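Local coordinates for sporulation inhibitor of replication protein SirA (Bacillus subtilis, PDB 4TPS) that inhibits the initiation of DNA replication during sporulation, probably by binding domain I of DnaA, which enforces diploidy, at residues Y11-H23 and K53-L65. Numbering follows the deposited sequence. Where two conformers were deposited one is given.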
loop_
_atom_site.group_PDB
_atom_site.type_symbol
_atom_site.label_atom_id
_atom_site.label_comp_id
_atom_site.label_asym_id
_atom_site.label_seq_id
_atom_site.Cartn_x
_atom_site.Cartn_y
_atom_site.Cartn_z
ATOM N N TYR A 11 -7.519 -14.683 -2.693
ATOM C CA TYR A 11 -6.367 -13.766 -2.732
ATOM C C TYR A 11 -6.850 -12.342 -2.990
ATOM O O TYR A 11 -7.760 -12.102 -3.845
ATOM C CB TYR A 11 -5.476 -14.120 -3.906
ATOM C CG TYR A 11 -4.960 -15.485 -3.921
ATOM C CD1 TYR A 11 -3.828 -15.833 -3.228
ATOM C CD2 TYR A 11 -5.652 -16.489 -4.654
ATOM C CE1 TYR A 11 -3.355 -17.134 -3.277
ATOM C CE2 TYR A 11 -5.174 -17.755 -4.730
ATOM C CZ TYR A 11 -4.039 -18.089 -4.049
ATOM O OH TYR A 11 -3.625 -19.415 -4.191
ATOM N N TYR A 12 -6.235 -11.400 -2.274
ATOM C CA TYR A 12 -6.312 -9.977 -2.598
ATOM C C TYR A 12 -4.962 -9.618 -3.211
ATOM O O TYR A 12 -3.902 -9.907 -2.619
ATOM C CB TYR A 12 -6.589 -9.197 -1.333
ATOM C CG TYR A 12 -7.947 -9.448 -0.766
ATOM C CD1 TYR A 12 -8.180 -10.524 0.021
ATOM C CD2 TYR A 12 -8.984 -8.586 -1.000
ATOM C CE1 TYR A 12 -9.434 -10.750 0.590
ATOM C CE2 TYR A 12 -10.209 -8.794 -0.468
ATOM C CZ TYR A 12 -10.448 -9.881 0.351
ATOM O OH TYR A 12 -11.772 -10.045 0.836
ATOM N N THR A 13 -5.012 -9.056 -4.420
ATOM C CA THR A 13 -3.811 -8.814 -5.211
ATOM C C THR A 13 -3.752 -7.350 -5.570
ATOM O O THR A 13 -4.736 -6.771 -6.047
ATOM C CB THR A 13 -3.773 -9.706 -6.430
ATOM O OG1 THR A 13 -3.892 -11.084 -6.045
ATOM C CG2 THR A 13 -2.481 -9.580 -7.192
ATOM N N TYR A 14 -2.631 -6.719 -5.186
ATOM C CA TYR A 14 -2.399 -5.284 -5.498
ATOM C C TYR A 14 -1.146 -5.105 -6.342
ATOM O O TYR A 14 -0.222 -5.910 -6.286
ATOM C CB TYR A 14 -2.236 -4.488 -4.183
ATOM C CG TYR A 14 -3.504 -4.303 -3.393
ATOM C CD1 TYR A 14 -3.956 -5.294 -2.509
ATOM C CD2 TYR A 14 -4.192 -3.119 -3.446
ATOM C CE1 TYR A 14 -5.087 -5.090 -1.736
ATOM C CE2 TYR A 14 -5.341 -2.896 -2.676
ATOM C CZ TYR A 14 -5.791 -3.894 -1.837
ATOM O OH TYR A 14 -6.893 -3.705 -1.089
ATOM N N LEU A 15 -1.172 -4.037 -7.150
ATOM C CA LEU A 15 -0.062 -3.637 -7.988
ATOM C C LEU A 15 0.744 -2.592 -7.188
ATOM O O LEU A 15 0.276 -1.445 -6.994
ATOM C CB LEU A 15 -0.586 -3.048 -9.281
ATOM C CG LEU A 15 0.463 -2.739 -10.326
ATOM C CD1 LEU A 15 1.380 -3.910 -10.576
ATOM C CD2 LEU A 15 -0.175 -2.244 -11.616
ATOM N N ILE A 16 1.870 -3.018 -6.657
ATOM C CA ILE A 16 2.660 -2.187 -5.712
ATOM C C ILE A 16 3.577 -1.251 -6.527
ATOM O O ILE A 16 4.173 -1.634 -7.528
ATOM C CB ILE A 16 3.522 -3.051 -4.765
ATOM C CG1 ILE A 16 2.701 -4.138 -4.057
ATOM C CG2 ILE A 16 4.291 -2.180 -3.755
ATOM C CD1 ILE A 16 1.535 -3.610 -3.279
ATOM N N LYS A 17 3.658 0.014 -6.095
ATOM C CA LYS A 17 4.603 0.911 -6.705
ATOM C C LYS A 17 6.012 0.471 -6.458
ATOM O O LYS A 17 6.399 0.001 -5.354
ATOM C CB LYS A 17 4.381 2.315 -6.186
ATOM C CG LYS A 17 3.114 3.011 -6.658
ATOM C CD LYS A 17 3.013 4.423 -6.125
ATOM C CE LYS A 17 1.833 5.225 -6.660
ATOM N NZ LYS A 17 1.830 6.545 -5.978
ATOM N N GLU A 18 6.817 0.631 -7.507
ATOM C CA GLU A 18 8.229 0.303 -7.485
ATOM C C GLU A 18 8.997 0.817 -6.255
ATOM O O GLU A 18 9.763 0.096 -5.643
ATOM C CB GLU A 18 8.848 0.901 -8.763
ATOM C CG GLU A 18 8.574 0.057 -10.004
ATOM C CD GLU A 18 7.251 0.258 -10.747
ATOM O OE1 GLU A 18 6.288 0.797 -10.163
ATOM O OE2 GLU A 18 7.175 -0.173 -11.942
ATOM N N GLU A 19 8.726 2.061 -5.855
ATOM C CA GLU A 19 9.473 2.627 -4.761
ATOM C C GLU A 19 9.256 1.839 -3.473
ATOM O O GLU A 19 10.156 1.643 -2.669
ATOM C CB GLU A 19 9.063 4.112 -4.613
ATOM C CG GLU A 19 9.610 4.832 -3.437
ATOM C CD GLU A 19 9.194 6.299 -3.431
ATOM O OE1 GLU A 19 8.021 6.628 -3.821
ATOM O OE2 GLU A 19 10.049 7.130 -3.020
ATOM N N PHE A 20 8.003 1.450 -3.245
ATOM C CA PHE A 20 7.649 0.701 -2.026
ATOM C C PHE A 20 8.031 -0.766 -2.075
ATOM O O PHE A 20 8.441 -1.330 -1.052
ATOM C CB PHE A 20 6.163 0.947 -1.733
ATOM C CG PHE A 20 5.946 2.356 -1.255
ATOM C CD1 PHE A 20 6.143 2.658 0.081
ATOM C CD2 PHE A 20 5.637 3.369 -2.143
ATOM C CE1 PHE A 20 6.034 3.986 0.521
ATOM C CE2 PHE A 20 5.552 4.672 -1.697
ATOM C CZ PHE A 20 5.693 4.959 -0.385
ATOM N N ALA A 21 7.934 -1.346 -3.256
ATOM C CA ALA A 21 8.417 -2.728 -3.453
ATOM C C ALA A 21 9.890 -2.842 -3.065
ATOM O O ALA A 21 10.312 -3.771 -2.348
ATOM C CB ALA A 21 8.149 -3.195 -4.877
ATOM N N ASN A 22 10.682 -1.893 -3.560
ATOM C CA ASN A 22 12.080 -1.847 -3.218
ATOM C C ASN A 22 12.327 -1.629 -1.733
ATOM O O ASN A 22 13.134 -2.323 -1.100
ATOM C CB ASN A 22 12.759 -0.851 -4.155
ATOM C CG ASN A 22 12.899 -1.427 -5.568
ATOM O OD1 ASN A 22 12.900 -2.660 -5.754
ATOM N ND2 ASN A 22 12.989 -0.562 -6.567
ATOM N N HIS A 23 11.654 -0.646 -1.176
ATOM C CA HIS A 23 11.817 -0.324 0.234
ATOM C C HIS A 23 11.504 -1.534 1.140
ATOM O O HIS A 23 12.201 -1.726 2.104
ATOM C CB HIS A 23 10.948 0.871 0.615
ATOM C CG HIS A 23 11.180 1.385 2.001
ATOM N ND1 HIS A 23 12.385 1.931 2.403
ATOM C CD2 HIS A 23 10.360 1.443 3.086
ATOM C CE1 HIS A 23 12.296 2.319 3.663
ATOM N NE2 HIS A 23 11.077 2.050 4.100
ATOM N N LYS A 53 -5.610 5.471 3.204
ATOM C CA LYS A 53 -4.819 6.479 2.487
ATOM C C LYS A 53 -3.415 5.965 2.097
ATOM O O LYS A 53 -2.944 6.178 0.996
ATOM C CB LYS A 53 -4.736 7.769 3.314
ATOM C CG LYS A 53 -4.517 8.954 2.472
ATOM C CD LYS A 53 -4.954 10.258 3.174
ATOM C CE LYS A 53 -6.202 10.918 2.545
ATOM N NZ LYS A 53 -5.992 11.632 1.229
ATOM N N GLN A 54 -2.767 5.273 3.010
ATOM C CA GLN A 54 -1.499 4.696 2.770
ATOM C C GLN A 54 -1.544 3.668 1.643
ATOM O O GLN A 54 -0.687 3.663 0.727
ATOM C CB GLN A 54 -0.947 4.084 4.034
ATOM C CG GLN A 54 -0.626 5.113 5.132
ATOM C CD GLN A 54 -0.246 4.558 6.470
ATOM O OE1 GLN A 54 -0.452 3.396 6.779
ATOM N NE2 GLN A 54 0.263 5.438 7.335
ATOM N N ILE A 55 -2.534 2.761 1.723
ATOM C CA ILE A 55 -2.723 1.773 0.634
ATOM C C ILE A 55 -2.924 2.418 -0.716
ATOM O O ILE A 55 -2.286 2.018 -1.711
ATOM C CB ILE A 55 -3.881 0.822 0.999
ATOM C CG1 ILE A 55 -3.357 -0.136 2.076
ATOM C CG2 ILE A 55 -4.379 0.071 -0.228
ATOM C CD1 ILE A 55 -4.455 -0.958 2.687
ATOM N N GLN A 56 -3.724 3.470 -0.780
ATOM C CA GLN A 56 -3.929 4.202 -2.039
ATOM C C GLN A 56 -2.577 4.782 -2.587
ATOM O O GLN A 56 -2.288 4.742 -3.782
ATOM C CB GLN A 56 -4.980 5.320 -1.823
ATOM C CG GLN A 56 -6.404 4.757 -1.559
ATOM C CD GLN A 56 -7.488 5.786 -1.137
ATOM O OE1 GLN A 56 -7.213 6.920 -0.667
ATOM N NE2 GLN A 56 -8.753 5.372 -1.286
ATOM N N TYR A 57 -1.756 5.293 -1.684
ATOM C CA TYR A 57 -0.491 5.892 -2.030
ATOM C C TYR A 57 0.539 4.914 -2.568
ATOM O O TYR A 57 1.258 5.216 -3.537
ATOM C CB TYR A 57 0.032 6.711 -0.845
ATOM C CG TYR A 57 1.219 7.600 -1.194
ATOM C CD1 TYR A 57 2.513 7.099 -1.277
ATOM C CD2 TYR A 57 1.038 8.945 -1.459
ATOM C CE1 TYR A 57 3.602 7.948 -1.614
ATOM C CE2 TYR A 57 2.100 9.780 -1.779
ATOM C CZ TYR A 57 3.363 9.290 -1.855
ATOM O OH TYR A 57 4.457 10.083 -2.137
ATOM N N ILE A 58 0.618 3.710 -1.987
ATOM C CA ILE A 58 1.703 2.792 -2.320
ATOM C C ILE A 58 1.354 1.834 -3.463
ATOM O O ILE A 58 2.180 1.048 -3.847
ATOM C CB ILE A 58 2.181 1.970 -1.086
ATOM C CG1 ILE A 58 1.117 0.933 -0.646
ATOM C CG2 ILE A 58 2.542 2.917 0.092
ATOM C CD1 ILE A 58 1.690 -0.061 0.365
ATOM N N THR A 59 0.130 1.907 -3.958
ATOM C CA THR A 59 -0.320 1.029 -5.006
ATOM C C THR A 59 -0.682 1.812 -6.265
ATOM O O THR A 59 -0.937 3.040 -6.233
ATOM C CB THR A 59 -1.532 0.168 -4.535
ATOM O OG1 THR A 59 -2.647 0.985 -4.206
ATOM C CG2 THR A 59 -1.178 -0.682 -3.340
ATOM N N GLN A 60 -0.743 1.085 -7.388
ATOM C CA GLN A 60 -1.108 1.647 -8.696
ATOM C C GLN A 60 -2.502 1.201 -9.064
ATOM O O GLN A 60 -2.913 0.093 -8.699
ATOM C CB GLN A 60 -0.147 1.136 -9.786
ATOM C CG GLN A 60 1.302 1.483 -9.462
ATOM C CD GLN A 60 2.237 1.347 -10.648
ATOM O OE1 GLN A 60 1.955 0.659 -11.576
ATOM N NE2 GLN A 60 3.349 2.063 -10.614
ATOM N N PRO A 61 -3.206 2.015 -9.835
ATOM C CA PRO A 61 -4.492 1.555 -10.381
ATOM C C PRO A 61 -4.268 0.307 -11.267
ATOM O O PRO A 61 -3.259 0.208 -12.008
ATOM C CB PRO A 61 -4.987 2.730 -11.215
ATOM C CG PRO A 61 -4.083 3.841 -10.990
ATOM C CD PRO A 61 -2.847 3.376 -10.280
ATOM N N ILE A 62 -5.227 -0.608 -11.227
ATOM C CA ILE A 62 -5.128 -1.773 -12.127
ATOM C C ILE A 62 -5.348 -1.267 -13.588
ATOM O O ILE A 62 -6.204 -0.475 -13.806
ATOM C CB ILE A 62 -6.187 -2.829 -11.736
ATOM C CG1 ILE A 62 -6.032 -3.300 -10.263
ATOM C CG2 ILE A 62 -6.165 -4.000 -12.691
ATOM C CD1 ILE A 62 -4.648 -3.813 -9.868
ATOM N N PRO A 63 -4.535 -1.706 -14.577
ATOM C CA PRO A 63 -4.734 -1.212 -15.968
ATOM C C PRO A 63 -5.829 -2.026 -16.621
ATOM O O PRO A 63 -5.580 -3.077 -17.188
ATOM C CB PRO A 63 -3.331 -1.400 -16.620
ATOM C CG PRO A 63 -2.756 -2.555 -15.826
ATOM C CD PRO A 63 -3.290 -2.482 -14.427
ATOM N N ILE A 64 -7.067 -1.558 -16.440
ATOM C CA ILE A 64 -8.243 -2.409 -16.713
ATOM C C ILE A 64 -8.295 -2.857 -18.177
ATOM O O ILE A 64 -8.490 -4.055 -18.487
ATOM C CB ILE A 64 -9.556 -1.691 -16.330
ATOM C CG1 ILE A 64 -9.592 -1.332 -14.810
ATOM C CG2 ILE A 64 -10.759 -2.559 -16.702
ATOM C CD1 ILE A 64 -9.644 -2.506 -13.882
ATOM N N LEU A 65 -8.202 -1.904 -19.105
ATOM C CA LEU A 65 -8.316 -2.278 -20.514
ATOM C C LEU A 65 -7.185 -3.261 -20.954
ATOM O O LEU A 65 -7.452 -4.259 -21.644
ATOM C CB LEU A 65 -8.373 -1.056 -21.410
ATOM C CG LEU A 65 -8.413 -1.382 -22.915
ATOM C CD1 LEU A 65 -9.629 -2.206 -23.266
ATOM C CD2 LEU A 65 -8.355 -0.138 -23.801
HETATM O O HOH W 1 -3.059 -1.969 -6.881
HETATM O O HOH W 2 -1.483 6.075 -6.068
#
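K17 grips the C-terminal end of helix 45-58 twice. Its backbone N donates an almost straight bond to I58 O (2.9 Å), and its ammonium NZ reaches Y57 O (2.8 Å) in the carbonyl plane. Beyond CG the chain is fully extended (chi2 -178°), which carries NZ across the helix end and over the face of the Y57 ring, 4.9 Å from its centroid, in a cation-pi contact. With an alanine here, Y57 O would probably lose its ammonium donor and the ring face its cation. Next along, Q60 N donates to L15 O (2.8 Å), and I16 and T59 form a non-hydrogen-bonded antiparallel pair; a water accepts from L15 N and probably donates to Q60 O.

Outward from these bonds, I58 CG2 sits over the centre of the F20 ring, 3.5 Å from its centroid, while F20 CE2 meets the edge of the Y57 ring, the two planes perpendicular. On the strand side T59 CG2 touches Y14 CD2 (3.9 Å) and I16 CD1, and its OG1 bonds back to I55 O (2.7 Å) and to H105. L15 CD2 lies against the Q60 side chain and P63.

F35 of helix 28-39 packs on Y14, I55 and T59. The contact joins strand 9-16, which lies inside the sheet between 106-113 and 132-136, to helix 45-58 and the turn after it, while F20 and Y57 face aromatic side chains of the other protein's chain.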